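PDB 2Y7I: STM4351 from Salmonella enterica, which binds arginine with high specificity as a periplasmic solute-binding protein, probably delivering it for uptake into the cell. Local coordinates for residues 5-10 / 44-49; 50-55 / 64-69; 105-110 / 129-134; 95-100 / 175-180. All coordinates share one frame; numbering follows the deposited sequence.

Interaction 1. Residues 5-10 / 44-49; sequences ARTLHF and QAECSF. With ZN (zinc ion), chain E.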
loop_
_atom_site.group_PDB
_atom_site.type_symbol
_atom_site.label_atom_id
_atom_site.label_comp_id
_atom_site.label_asym_id
_atom_site.label_seq_id
_atom_site.Cartn_x
_atom_site.Cartn_y
_atom_site.Cartn_z
ATOM N N ALA A 5 15.550 -4.989 22.608
ATOM C CA ALA A 5 14.425 -4.290 21.994
ATOM C C ALA A 5 13.160 -5.078 22.317
ATOM O O ALA A 5 13.221 -6.299 22.498
ATOM C CB ALA A 5 14.615 -4.184 20.486
ATOM N N ARG A 6 12.026 -4.386 22.412
ATOM C CA ARG A 6 10.742 -5.063 22.555
ATOM C C ARG A 6 10.580 -6.059 21.406
ATOM O O ARG A 6 11.012 -5.795 20.279
ATOM C CB ARG A 6 9.578 -4.060 22.600
ATOM C CG ARG A 6 9.338 -3.288 21.311
ATOM C CD ARG A 6 8.291 -2.173 21.466
ATOM N NE ARG A 6 6.923 -2.679 21.596
ATOM C CZ ARG A 6 5.841 -2.020 21.186
ATOM N NH1 ARG A 6 5.963 -0.831 20.606
ATOM N NH2 ARG A 6 4.637 -2.547 21.349
ATOM N N THR A 7 9.993 -7.215 21.707
ATOM C CA THR A 7 9.840 -8.275 20.727
ATOM C C THR A 7 8.373 -8.657 20.604
ATOM O O THR A 7 7.743 -9.078 21.577
ATOM C CB THR A 7 10.716 -9.516 21.070
ATOM O OG1 THR A 7 12.092 -9.127 21.101
ATOM C CG2 THR A 7 10.546 -10.615 20.021
ATOM N N LEU A 8 7.844 -8.487 19.395
ATOM C CA LEU A 8 6.470 -8.809 19.082
ATOM C C LEU A 8 6.398 -10.258 18.595
ATOM O O LEU A 8 7.043 -10.628 17.601
ATOM C CB LEU A 8 5.959 -7.837 18.017
ATOM C CG LEU A 8 4.465 -7.634 17.778
ATOM C CD1 LEU A 8 3.741 -7.275 19.076
ATOM C CD2 LEU A 8 4.271 -6.525 16.739
ATOM N N HIS A 9 5.631 -11.076 19.315
ATOM C CA HIS A 9 5.539 -12.510 19.034
ATOM C C HIS A 9 4.331 -12.783 18.137
ATOM O O HIS A 9 3.195 -12.560 18.549
ATOM C CB HIS A 9 5.454 -13.313 20.342
ATOM C CG HIS A 9 6.598 -13.066 21.283
ATOM N ND1 HIS A 9 6.548 -12.127 22.291
ATOM C CD2 HIS A 9 7.824 -13.636 21.363
ATOM C CE1 HIS A 9 7.694 -12.131 22.953
ATOM N NE2 HIS A 9 8.486 -13.034 22.408
ATOM N N PHE A 10 4.594 -13.239 16.914
ATOM C CA PHE A 10 3.558 -13.570 15.942
ATOM C C PHE A 10 3.371 -15.069 15.870
ATOM O O PHE A 10 4.342 -15.821 15.910
ATOM C CB PHE A 10 3.956 -13.108 14.543
ATOM C CG PHE A 10 3.738 -11.648 14.288
ATOM C CD1 PHE A 10 4.720 -10.720 14.628
ATOM C CD2 PHE A 10 2.568 -11.201 13.669
ATOM C CE1 PHE A 10 4.527 -9.348 14.365
ATOM C CE2 PHE A 10 2.365 -9.829 13.409
ATOM C CZ PHE A 10 3.345 -8.908 13.760
ATOM N N GLN A 44 9.716 -0.105 16.020
ATOM C CA GLN A 44 11.021 -0.234 16.688
ATOM C C GLN A 44 11.077 -1.482 17.571
ATOM O O GLN A 44 11.571 -1.450 18.703
ATOM C CB GLN A 44 11.383 1.048 17.450
ATOM C CG GLN A 44 11.685 2.204 16.516
ATOM C CD GLN A 44 11.847 3.528 17.238
ATOM O OE1 GLN A 44 10.937 3.993 17.933
ATOM N NE2 GLN A 44 13.009 4.151 17.065
ATOM N N ALA A 45 10.551 -2.575 17.018
ATOM C CA ALA A 45 10.460 -3.865 17.684
ATOM C C ALA A 45 11.136 -4.948 16.865
ATOM O O ALA A 45 11.253 -4.840 15.641
ATOM C CB ALA A 45 9.000 -4.242 17.909
ATOM N N GLU A 46 11.585 -5.990 17.560
ATOM C CA GLU A 46 12.042 -7.208 16.924
ATOM C C GLU A 46 10.825 -8.102 16.702
ATOM O O GLU A 46 9.790 -7.927 17.356
ATOM C CB GLU A 46 13.071 -7.919 17.805
ATOM C CG GLU A 46 14.411 -7.181 17.962
ATOM C CD GLU A 46 15.389 -7.478 16.830
ATOM O OE1 GLU A 46 15.659 -8.671 16.560
ATOM O OE2 GLU A 46 15.889 -6.517 16.203
ATOM N N CYS A 47 10.961 -9.056 15.789
ATOM C CA CYS A 47 9.869 -9.951 15.419
ATOM C C CYS A 47 10.209 -11.405 15.759
ATOM O O CYS A 47 11.325 -11.865 15.518
ATOM C CB CYS A 47 9.592 -9.830 13.923
ATOM S SG CYS A 47 8.007 -10.468 13.463
ATOM N N SER A 48 9.245 -12.118 16.328
ATOM C CA SER A 48 9.399 -13.543 16.573
ATOM C C SER A 48 8.192 -14.302 16.026
ATOM O O SER A 48 7.057 -13.869 16.217
ATOM C CB SER A 48 9.573 -13.812 18.065
ATOM O OG SER A 48 9.939 -15.161 18.271
ATOM N N PHE A 49 8.442 -15.424 15.350
ATOM C CA PHE A 49 7.358 -16.236 14.779
ATOM C C PHE A 49 7.252 -17.621 15.401
ATOM O O PHE A 49 8.264 -18.277 15.660
ATOM C CB PHE A 49 7.519 -16.390 13.270
ATOM C CG PHE A 49 7.353 -15.109 12.514
ATOM C CD1 PHE A 49 6.091 -14.641 12.185
ATOM C CD2 PHE A 49 8.466 -14.364 12.140
ATOM C CE1 PHE A 49 5.937 -13.442 11.496
ATOM C CE2 PHE A 49 8.319 -13.171 11.443
ATOM C CZ PHE A 49 7.051 -12.714 11.121
HETATM ZN ZN ZN E . 4.978 -11.129 23.205
HETATM O O HOH W 1 3.879 -12.910 23.722
#
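The sulfur of Cys-47 lies obliquely against the ring of Phe-10, SG 3.5 Å from CD1, an unusual sulfur-aromatic contact between neighbouring parallel strands. Cys-47 has its SG anti to the backbone N (chi1 -162°), which carries the sulfur toward Phe-10 on the next strand. On the same face the side chains of Phe-10 and Phe-49 lie side by side, pointing the same way, and their rings meet obliquely, planes 32° apart; CD1 of Phe-49 comes within 3.5 Å of CB of Phe-10. Helix 31-42 covers this face, Cys-40 touching both Phe-10 and Cys-47. Four backbone bonds lace the strands in parallel register, from Glu-46 N to Arg-6 O through to a short one of 2.6 Å from Phe-10 N to Ser-48 O. The strands are neighbours in the parallel sheet of one lobe of the periplasmic binding protein, and helix 31-42 leads back into strand 46-51. On the other face, CG2 of Thr-7 and CD2 of His-9 both pack on CB of Ser-48, CD2 at 3.7 Å. The His-9 ring turns its ND1 to a zinc ion at 2.1 Å, which also binds Asp-67 and a water. One face is thus apolar and helix-covered, whereas the other presents a zinc-bound nitrogen, ND1, expected to carry no proton.

Interaction 2. Residues 50-55 / 64-69; sequences TNQSFD and KKFDAV. With ZN (zinc ion), chain D; ZN (zinc ion), chain E; ARG (arginine), chain C.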
loop_
_atom_site.group_PDB
_atom_site.type_symbol
_atom_site.label_atom_id
_atom_site.label_comp_id
_atom_site.label_asym_id
_atom_site.label_seq_id
_atom_site.Cartn_x
_atom_site.Cartn_y
_atom_site.Cartn_z
ATOM N N THR A 50 6.014 -18.050 15.638
ATOM C CA THR A 50 5.725 -19.417 16.065
ATOM C C THR A 50 4.856 -20.046 14.980
ATOM O O THR A 50 3.838 -19.466 14.586
ATOM C CB THR A 50 5.013 -19.439 17.430
ATOM O OG1 THR A 50 5.835 -18.774 18.391
ATOM C CG2 THR A 50 4.746 -20.879 17.911
ATOM N N ASN A 51 5.283 -21.208 14.492
ATOM C CA ASN A 51 4.623 -21.929 13.415
ATOM C C ASN A 51 3.816 -23.109 13.976
ATOM O O ASN A 51 4.374 -24.012 14.596
ATOM C CB ASN A 51 5.690 -22.396 12.407
ATOM C CG ASN A 51 5.148 -23.325 11.330
ATOM O OD1 ASN A 51 5.876 -24.185 10.835
ATOM N ND2 ASN A 51 3.893 -23.156 10.953
ATOM N N GLN A 52 2.500 -23.070 13.787
ATOM C CA GLN A 52 1.596 -24.120 14.299
ATOM C C GLN A 52 0.374 -24.194 13.375
ATOM O O GLN A 52 0.238 -23.364 12.472
ATOM C CB GLN A 52 1.203 -23.857 15.758
ATOM C CG GLN A 52 0.417 -22.565 15.998
ATOM C CD GLN A 52 0.168 -22.287 17.480
ATOM O OE1 GLN A 52 1.104 -22.085 18.258
ATOM N NE2 GLN A 52 -1.104 -22.266 17.875
ATOM N N SER A 53 -0.500 -25.176 13.580
ATOM C CA SER A 53 -1.629 -25.384 12.660
ATOM C C SER A 53 -2.525 -24.143 12.569
ATOM O O SER A 53 -2.732 -23.441 13.568
ATOM C CB SER A 53 -2.436 -26.635 13.051
ATOM O OG SER A 53 -2.989 -26.529 14.359
ATOM N N PHE A 54 -3.051 -23.873 11.378
ATOM C CA PHE A 54 -3.855 -22.660 11.143
ATOM C C PHE A 54 -5.048 -22.563 12.089
ATOM O O PHE A 54 -5.345 -21.481 12.616
ATOM C CB PHE A 54 -4.359 -22.601 9.691
ATOM C CG PHE A 54 -5.199 -21.370 9.390
ATOM C CD1 PHE A 54 -4.587 -20.159 9.072
ATOM C CD2 PHE A 54 -6.600 -21.426 9.436
ATOM C CE1 PHE A 54 -5.356 -19.020 8.788
ATOM C CE2 PHE A 54 -7.376 -20.293 9.153
ATOM C CZ PHE A 54 -6.751 -19.091 8.846
ATOM N N ASP A 55 -5.714 -23.696 12.309
ATOM C CA ASP A 55 -6.922 -23.738 13.150
ATOM C C ASP A 55 -6.654 -23.511 14.636
ATOM O O ASP A 55 -7.598 -23.316 15.410
ATOM C CB ASP A 55 -7.672 -25.060 12.948
ATOM C CG ASP A 55 -6.869 -26.278 13.399
ATOM O OD1 ASP A 55 -5.655 -26.161 13.672
ATOM O OD2 ASP A 55 -7.467 -27.370 13.479
ATOM N N LYS A 64 -3.225 -16.081 24.970
ATOM C CA LYS A 64 -2.038 -15.226 25.193
ATOM C C LYS A 64 -0.688 -15.856 24.855
ATOM O O LYS A 64 0.345 -15.418 25.367
ATOM C CB LYS A 64 -1.994 -14.674 26.626
ATOM C CG LYS A 64 -3.095 -13.703 26.947
ATOM C CD LYS A 64 -2.770 -12.887 28.182
ATOM C CE LYS A 64 -3.923 -11.960 28.516
ATOM N NZ LYS A 64 -5.197 -12.724 28.648
ATOM N N LYS A 65 -0.692 -16.878 24.003
ATOM C CA LYS A 65 0.542 -17.547 23.599
ATOM C C LYS A 65 1.421 -16.641 22.721
ATOM O O LYS A 65 2.643 -16.789 22.690
ATOM C CB LYS A 65 0.222 -18.864 22.885
ATOM C CG LYS A 65 1.437 -19.688 22.517
ATOM C CD LYS A 65 1.060 -20.906 21.689
ATOM C CE LYS A 65 2.259 -21.815 21.510
ATOM N NZ LYS A 65 1.895 -22.971 20.666
ATOM N N PHE A 66 0.791 -15.719 22.002
ATOM C CA PHE A 66 1.511 -14.690 21.262
ATOM C C PHE A 66 0.721 -13.384 21.214
ATOM O O PHE A 66 -0.431 -13.332 21.637
ATOM C CB PHE A 66 1.955 -15.158 19.858
ATOM C CG PHE A 66 1.157 -16.305 19.285
ATOM C CD1 PHE A 66 -0.139 -16.110 18.808
ATOM C CD2 PHE A 66 1.724 -17.571 19.181
ATOM C CE1 PHE A 66 -0.865 -17.168 18.257
ATOM C CE2 PHE A 66 1.005 -18.639 18.632
ATOM C CZ PHE A 66 -0.288 -18.436 18.173
ATOM N N ASP A 67 1.359 -12.332 20.714
ATOM C CA ASP A 67 0.767 -11.001 20.692
ATOM C C ASP A 67 -0.149 -10.787 19.499
ATOM O O ASP A 67 -1.118 -10.041 19.587
ATOM C CB ASP A 67 1.872 -9.950 20.660
ATOM C CG ASP A 67 2.805 -10.074 21.823
ATOM O OD1 ASP A 67 2.320 -9.990 22.973
ATOM O OD2 ASP A 67 4.014 -10.292 21.589
ATOM N N ALA A 68 0.171 -11.437 18.386
ATOM C CA ALA A 68 -0.523 -11.184 17.133
ATOM C C ALA A 68 -0.452 -12.402 16.223
ATOM O O ALA A 68 0.381 -13.286 16.415
ATOM C CB ALA A 68 0.064 -9.952 16.434
ATOM N N VAL A 69 -1.359 -12.450 15.256
ATOM C CA VAL A 69 -1.399 -13.529 14.278
ATOM C C VAL A 69 -1.380 -12.897 12.901
ATOM O O VAL A 69 -2.135 -11.950 12.629
ATOM C CB VAL A 69 -2.669 -14.416 14.460
ATOM C CG1 VAL A 69 -2.969 -15.236 13.217
ATOM C CG2 VAL A 69 -2.502 -15.341 15.662
HETATM ZN ZN ZN D . -6.127 -28.852 13.989
HETATM ZN ZN ZN E . 4.978 -11.129 23.205
HETATM N N ARG C . -7.388 -17.276 3.415
HETATM C CA ARG C . -7.972 -18.524 4.000
HETATM C C ARG C . -8.664 -18.199 5.318
HETATM O O ARG C . -9.185 -19.095 5.979
HETATM C CB ARG C . -6.886 -19.598 4.218
HETATM C CG ARG C . -5.690 -19.120 5.061
HETATM C CD ARG C . -4.710 -20.247 5.380
HETATM N NE ARG C . -3.450 -19.689 5.879
HETATM C CZ ARG C . -2.398 -20.404 6.275
HETATM N NH1 ARG C . -2.420 -21.738 6.250
HETATM N NH2 ARG C . -1.320 -19.779 6.699
HETATM O OXT ARG C . -8.693 -17.034 5.758
HETATM O O HOH W 1 3.879 -12.910 23.722
#
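The ring of Phe-66 receives the amide of Gln-52 at its edge, near the ring plane, with OE1 3.5 Å from CE2 and the amide turned 68° to the ring; CB of Lys-65 lies over one face, toward the rim. CB of Thr-50 approaches the same ring obliquely, 4.2 Å from CD2. Gln-52 and Lys-65 reach for each other from opposite directions, and NZ of Lys-65 donates to OE1 of Gln-52 at 2.7 Å, tilted 31° from the carbonyl plane. The fully extended lysine chain, with CG anti to the backbone N (chi1 -176°), spans the gap. The other end of the amide, NE2, is bonded to Ser-56 and Ser-60, so both ends are fixed. The contact closes the helical crossover, through helix 57-62, between strands 46-51 and 68-69 of the parallel sheet. Phe-54, beyond the contact, lines the arginine pocket: the ligand's CD lies over one ring face, and its NE is 3.4 Å from CD1 of Phe-54. Asp-55 OD2 and Asp-67 OD2 each bind a different zinc ion at 2.1 Å, partnered by Asp-140 and His-9 respectively.

Interaction 3. Residues 105-110 / 129-134; sequences HTFADL and DKQQAI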
loop_
_atom_site.group_PDB
_atom_site.type_symbol
_atom_site.label_atom_id
_atom_site.label_comp_id
_atom_site.label_asym_id
_atom_site.label_seq_id
_atom_site.Cartn_x
_atom_site.Cartn_y
_atom_site.Cartn_z
ATOM N N HIS A 105 -14.240 -29.383 -14.422
ATOM C CA HIS A 105 -14.439 -27.988 -14.814
ATOM C C HIS A 105 -15.210 -27.217 -13.747
ATOM O O HIS A 105 -14.957 -26.036 -13.515
ATOM C CB HIS A 105 -15.211 -27.905 -16.139
ATOM C CG HIS A 105 -14.412 -28.307 -17.339
ATOM N ND1 HIS A 105 -13.926 -27.395 -18.250
ATOM C CD2 HIS A 105 -14.024 -29.527 -17.786
ATOM C CE1 HIS A 105 -13.266 -28.031 -19.202
ATOM N NE2 HIS A 105 -13.312 -29.326 -18.945
ATOM N N THR A 106 -16.169 -27.887 -13.113
ATOM C CA THR A 106 -17.103 -27.210 -12.211
ATOM C C THR A 106 -17.264 -27.960 -10.903
ATOM O O THR A 106 -16.942 -29.162 -10.801
ATOM C CB THR A 106 -18.525 -27.081 -12.832
ATOM O OG1 THR A 106 -19.124 -28.376 -12.922
ATOM C CG2 THR A 106 -18.503 -26.446 -14.216
ATOM N N PHE A 107 -17.801 -27.263 -9.907
ATOM C CA PHE A 107 -18.184 -27.906 -8.648
ATOM C C PHE A 107 -19.168 -29.060 -8.848
ATOM O O PHE A 107 -19.048 -30.098 -8.186
ATOM C CB PHE A 107 -18.740 -26.884 -7.657
ATOM C CG PHE A 107 -17.671 -26.033 -7.002
ATOM C CD1 PHE A 107 -16.753 -26.602 -6.117
ATOM C CD2 PHE A 107 -17.590 -24.669 -7.266
ATOM C CE1 PHE A 107 -15.766 -25.828 -5.518
ATOM C CE2 PHE A 107 -16.602 -23.880 -6.673
ATOM C CZ PHE A 107 -15.685 -24.466 -5.791
ATOM N N ALA A 108 -20.122 -28.889 -9.767
ATOM C CA ALA A 108 -21.049 -29.968 -10.118
ATOM C C ALA A 108 -20.295 -31.223 -10.571
ATOM O O ALA A 108 -20.679 -32.337 -10.218
ATOM C CB ALA A 108 -22.043 -29.519 -11.191
ATOM N N ASP A 109 -19.219 -31.036 -11.335
ATOM C CA ASP A 109 -18.401 -32.160 -11.810
ATOM C C ASP A 109 -17.761 -32.932 -10.649
ATOM O O ASP A 109 -17.430 -34.107 -10.789
ATOM C CB ASP A 109 -17.287 -31.683 -12.754
ATOM C CG ASP A 109 -17.808 -31.111 -14.057
ATOM O OD1 ASP A 109 -18.927 -31.463 -14.492
ATOM O OD2 ASP A 109 -17.067 -30.295 -14.652
ATOM N N LEU A 110 -17.583 -32.263 -9.514
ATOM C CA LEU A 110 -16.981 -32.885 -8.334
ATOM C C LEU A 110 -17.979 -33.616 -7.431
ATOM O O LEU A 110 -17.620 -34.059 -6.338
ATOM C CB LEU A 110 -16.174 -31.844 -7.546
ATOM C CG LEU A 110 -14.831 -31.490 -8.202
ATOM C CD1 LEU A 110 -14.316 -30.151 -7.667
ATOM C CD2 LEU A 110 -13.828 -32.596 -7.929
ATOM N N ASP A 129 -20.948 -25.499 3.486
ATOM C CA ASP A 129 -22.243 -24.830 3.394
ATOM C C ASP A 129 -22.845 -24.867 2.011
ATOM O O ASP A 129 -24.044 -25.119 1.866
ATOM C CB ASP A 129 -22.129 -23.371 3.814
ATOM C CG ASP A 129 -21.880 -23.206 5.289
ATOM O OD1 ASP A 129 -21.985 -24.200 6.033
ATOM O OD2 ASP A 129 -21.567 -22.074 5.700
ATOM N N LYS A 130 -22.010 -24.600 1.006
ATOM C CA LYS A 130 -22.487 -24.280 -0.333
ATOM C C LYS A 130 -22.211 -25.353 -1.383
ATOM O O LYS A 130 -22.707 -25.258 -2.499
ATOM C CB LYS A 130 -21.926 -22.923 -0.789
ATOM C CG LYS A 130 -22.282 -21.740 0.138
ATOM C CD LYS A 130 -23.777 -21.563 0.249
ATOM C CE LYS A 130 -24.155 -20.266 0.937
ATOM N NZ LYS A 130 -25.633 -20.193 1.036
ATOM N N GLN A 131 -21.440 -26.373 -1.025
ATOM C CA GLN A 131 -21.152 -27.453 -1.957
ATOM C C GLN A 131 -21.275 -28.808 -1.274
ATOM O O GLN A 131 -20.325 -29.593 -1.237
ATOM C CB GLN A 131 -19.763 -27.284 -2.589
ATOM C CG GLN A 131 -19.557 -25.990 -3.368
ATOM C CD GLN A 131 -20.397 -25.889 -4.629
ATOM O OE1 GLN A 131 -20.946 -26.884 -5.124
ATOM N NE2 GLN A 131 -20.479 -24.683 -5.172
ATOM N N GLN A 132 -22.474 -29.095 -0.781
ATOM C CA GLN A 132 -22.691 -30.247 0.084
ATOM C C GLN A 132 -22.630 -31.613 -0.594
ATOM O O GLN A 132 -22.540 -32.631 0.090
ATOM C CB GLN A 132 -23.993 -30.080 0.866
ATOM C CG GLN A 132 -23.981 -28.815 1.715
ATOM C CD GLN A 132 -25.163 -28.710 2.651
ATOM O OE1 GLN A 132 -26.121 -29.469 2.546
ATOM N NE2 GLN A 132 -25.090 -27.768 3.589
ATOM N N ALA A 133 -22.669 -31.637 -1.927
ATOM C CA ALA A 133 -22.547 -32.890 -2.672
ATOM C C ALA A 133 -21.079 -33.315 -2.814
ATOM O O ALA A 133 -20.786 -34.417 -3.293
ATOM C CB ALA A 133 -23.221 -32.775 -4.042
ATOM N N ILE A 134 -20.168 -32.426 -2.413
ATOM C CA ILE A 134 -18.736 -32.714 -2.405
ATOM C C ILE A 134 -18.311 -33.082 -0.992
ATOM O O ILE A 134 -18.751 -32.456 -0.026
ATOM C CB ILE A 134 -17.898 -31.502 -2.901
ATOM C CG1 ILE A 134 -18.379 -31.036 -4.287
ATOM C CG2 ILE A 134 -16.413 -31.869 -2.930
ATOM C CD1 ILE A 134 -17.746 -29.735 -4.762
#
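Gln-131 lays its side chain over one face of the Phe-107 ring, offset toward the rim, with the amide over the CG side and stacked nearly parallel to the ring at 17°. Its CG makes a CH-pi contact 4.2 Å from the ring centroid, while OE1 sits 3.4 Å from CB of Phe-107. A bend at chi2 (-67°) folds the glutamine chain back so that the amide can lie flat there, and the hydroxyl of Tyr-126 holds NE2. At the edge of the same ring, CD1 of Ile-134 touches CD1 of Phe-107 at 3.6 Å, and it also meets CB of Leu-110 at 3.8 Å. Ile-134 closes a type I beta turn begun at Gln-131, just past the end of helix 122-130; the turn leads into strand 135-139, so the contact packs a helix-to-strand connection against the loop before strand 114-118. Val-115 of that strand touches both Leu-110 and Ile-134. The turn that carries Phe-107 is tied by an ST motif, Thr-106 OG1 accepting from Asp-109 N at 3.1 Å. In return, Asp-109 OD2 takes the backbone N-H groups of both His-105 and Thr-106.

Interaction 4. Residues 95-100 / 175-180; sequences AVVVTR and AIMDER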
loop_
_atom_site.group_PDB
_atom_site.type_symbol
_atom_site.label_atom_id
_atom_site.label_comp_id
_atom_site.label_asym_id
_atom_site.label_seq_id
_atom_site.Cartn_x
_atom_site.Cartn_y
_atom_site.Cartn_z
ATOM N N ALA A 95 -11.329 -18.166 -4.325
ATOM C CA ALA A 95 -10.813 -19.473 -3.983
ATOM C C ALA A 95 -10.940 -20.367 -5.212
ATOM O O ALA A 95 -11.858 -20.210 -6.010
ATOM C CB ALA A 95 -11.564 -20.052 -2.819
ATOM N N VAL A 96 -10.004 -21.296 -5.351
ATOM C CA VAL A 96 -9.966 -22.182 -6.502
ATOM C C VAL A 96 -9.747 -23.625 -6.077
ATOM O O VAL A 96 -9.207 -23.898 -4.988
ATOM C CB VAL A 96 -8.876 -21.753 -7.542
ATOM C CG1 VAL A 96 -9.181 -20.365 -8.147
ATOM C CG2 VAL A 96 -7.477 -21.785 -6.948
ATOM N N VAL A 97 -10.163 -24.547 -6.941
ATOM C CA VAL A 97 -9.837 -25.956 -6.780
ATOM C C VAL A 97 -8.712 -26.265 -7.748
ATOM O O VAL A 97 -8.703 -25.769 -8.874
ATOM C CB VAL A 97 -11.026 -26.889 -7.101
ATOM C CG1 VAL A 97 -10.668 -28.348 -6.775
ATOM C CG2 VAL A 97 -12.263 -26.459 -6.318
ATOM N N VAL A 98 -7.741 -27.049 -7.292
ATOM C CA VAL A 98 -6.767 -27.633 -8.202
ATOM C C VAL A 98 -7.080 -29.124 -8.348
ATOM O O VAL A 98 -7.352 -29.795 -7.361
ATOM C CB VAL A 98 -5.309 -27.366 -7.763
ATOM C CG1 VAL A 98 -5.043 -27.829 -6.288
ATOM C CG2 VAL A 98 -4.319 -27.961 -8.770
ATOM N N THR A 99 -7.112 -29.608 -9.594
ATOM C CA THR A 99 -7.375 -31.021 -9.890
ATOM C C THR A 99 -6.356 -31.473 -10.920
ATOM O O THR A 99 -5.577 -30.660 -11.402
ATOM C CB THR A 99 -8.803 -31.256 -10.449
ATOM O OG1 THR A 99 -8.877 -30.829 -11.820
ATOM C CG2 THR A 99 -9.874 -30.518 -9.593
ATOM N N ARG A 100 -6.361 -32.755 -11.269
ATOM C CA ARG A 100 -5.620 -33.194 -12.446
ATOM C C ARG A 100 -6.128 -32.379 -13.645
ATOM O O ARG A 100 -7.322 -32.133 -13.754
ATOM C CB ARG A 100 -5.821 -34.690 -12.676
ATOM C CG ARG A 100 -4.929 -35.575 -11.806
ATOM C CD ARG A 100 -5.360 -37.046 -11.813
ATOM N NE ARG A 100 -6.214 -37.391 -12.956
ATOM C CZ ARG A 100 -7.549 -37.478 -12.913
ATOM N NH1 ARG A 100 -8.214 -37.244 -11.777
ATOM N NH2 ARG A 100 -8.221 -37.793 -14.016
ATOM N N ALA A 175 -4.125 -28.420 -12.684
ATOM C CA ALA A 175 -4.564 -27.101 -13.160
ATOM C C ALA A 175 -5.640 -26.544 -12.258
ATOM O O ALA A 175 -6.381 -27.296 -11.619
ATOM C CB ALA A 175 -5.080 -27.164 -14.607
ATOM N N ILE A 176 -5.719 -25.214 -12.217
ATOM C CA ILE A 176 -6.806 -24.531 -11.550
ATOM C C ILE A 176 -8.093 -24.845 -12.322
ATOM O O ILE A 176 -8.154 -24.694 -13.553
ATOM C CB ILE A 176 -6.573 -22.995 -11.477
ATOM C CG1 ILE A 176 -5.465 -22.654 -10.467
ATOM C CG2 ILE A 176 -7.881 -22.264 -11.088
ATOM C CD1 ILE A 176 -4.989 -21.172 -10.526
ATOM N N MET A 177 -9.108 -25.281 -11.586
ATOM C CA MET A 177 -10.399 -25.631 -12.149
ATOM C C MET A 177 -11.121 -24.382 -12.639
ATOM O O MET A 177 -10.971 -23.302 -12.061
ATOM C CB MET A 177 -11.220 -26.395 -11.110
ATOM C CG MET A 177 -12.415 -27.141 -11.675
ATOM S SD MET A 177 -13.354 -28.033 -10.405
ATOM C CE MET A 177 -14.209 -26.648 -9.644
ATOM N N ASP A 178 -11.890 -24.526 -13.718
ATOM C CA ASP A 178 -12.538 -23.366 -14.328
ATOM C C ASP A 178 -13.465 -22.600 -13.370
ATOM O O ASP A 178 -13.378 -21.367 -13.285
ATOM C CB ASP A 178 -13.251 -23.733 -15.631
ATOM C CG ASP A 178 -12.281 -23.907 -16.798
ATOM O OD1 ASP A 178 -11.139 -23.410 -16.694
ATOM O OD2 ASP A 178 -12.656 -24.535 -17.818
ATOM N N GLU A 179 -14.339 -23.309 -12.658
ATOM C CA GLU A 179 -15.267 -22.623 -11.762
ATOM C C GLU A 179 -14.556 -22.239 -10.472
ATOM O O GLU A 179 -14.011 -23.101 -9.785
ATOM C CB GLU A 179 -16.512 -23.469 -11.446
ATOM C CG GLU A 179 -17.535 -22.695 -10.594
ATOM C CD GLU A 179 -18.784 -23.473 -10.231
ATOM O OE1 GLU A 179 -18.907 -24.673 -10.580
ATOM O OE2 GLU A 179 -19.657 -22.872 -9.572
ATOM N N ARG A 180 -14.594 -20.947 -10.152
ATOM C CA ARG A 180 -14.042 -20.436 -8.913
ATOM C C ARG A 180 -15.155 -20.136 -7.914
ATOM O O ARG A 180 -16.332 -20.086 -8.281
ATOM C CB ARG A 180 -13.228 -19.174 -9.193
ATOM C CG ARG A 180 -12.140 -19.423 -10.222
ATOM C CD ARG A 180 -11.175 -18.270 -10.341
ATOM N NE ARG A 180 -10.118 -18.608 -11.289
ATOM C CZ ARG A 180 -8.930 -18.012 -11.338
ATOM N NH1 ARG A 180 -8.630 -17.031 -10.484
ATOM N NH2 ARG A 180 -8.045 -18.395 -12.246
HETATM O O HOH W 2 -11.476 -23.286 -9.132
HETATM O O HOH W 3 -8.759 -28.300 -12.731
#
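Val-96 packs against both Ile-176 and Arg-180, chiefly through CG1. This methyl, beside the backbone N (chi1 -64°), lies over one face of the Arg-180 guanidinium, toward its rim, and packs 3.6 Å from CD along the arginine chain, which runs extended from CG to NE beside the valine. CG1 also meets CG2 of Ile-176, which lies 3.7 Å from CB of Val-96 as the two side chains cross; CG2 of Val-96 touches Ile-176 more loosely. Met-177, with CG anti to the backbone N (chi1 -164°), runs alongside Val-97; a bend at chi3 (76°) turns its methyl CE toward CG2 of Val-97, 3.9 Å away. Phe-107 and Leu-110 pack against this pair, and helix 161-168 covers the face of Val-96, Val-98 and Ile-176. The strands are antiparallel, 174-176 forming an edge of the five-stranded mixed sheet of the second lobe. Thr-99 and Ala-175 make a hydrogen-bonded pair, and Met-177 N donates to Val-97 O at 2.8 Å, nearly straight. Further along, a water bridges the two segments: it accepts from Val-97 N at 2.8 Å and donates to the carbonyl oxygens of Met-177 and Glu-179. A second water joins Thr-99 OG1 to Ala-175 O. The backbone polar groups along this edge are therefore satisfied partly by water, while Val-96 with Ile-176 and Val-97 with Met-177 add apolar packing.

In the fold
Interactions 1 and 2 lie in one lobe and interactions 3 and 4 in the other, on opposite sides of the chain's centre; the centres of 1 and 3 are about 43 Å apart. The first two share strand 46-51 of the parallel sheet and follow one another along the chain, their centres about 14 Å apart; both reach the zinc ion bound by His-9 and Asp-67. Interaction 3 is nested within the loop closed by interaction 4, about 12 Å from it centre to centre, and they join through Glu-179, which bonds Phe-107 and His-105. Arginine lies between the lobes, as expected for a periplasmic binding protein.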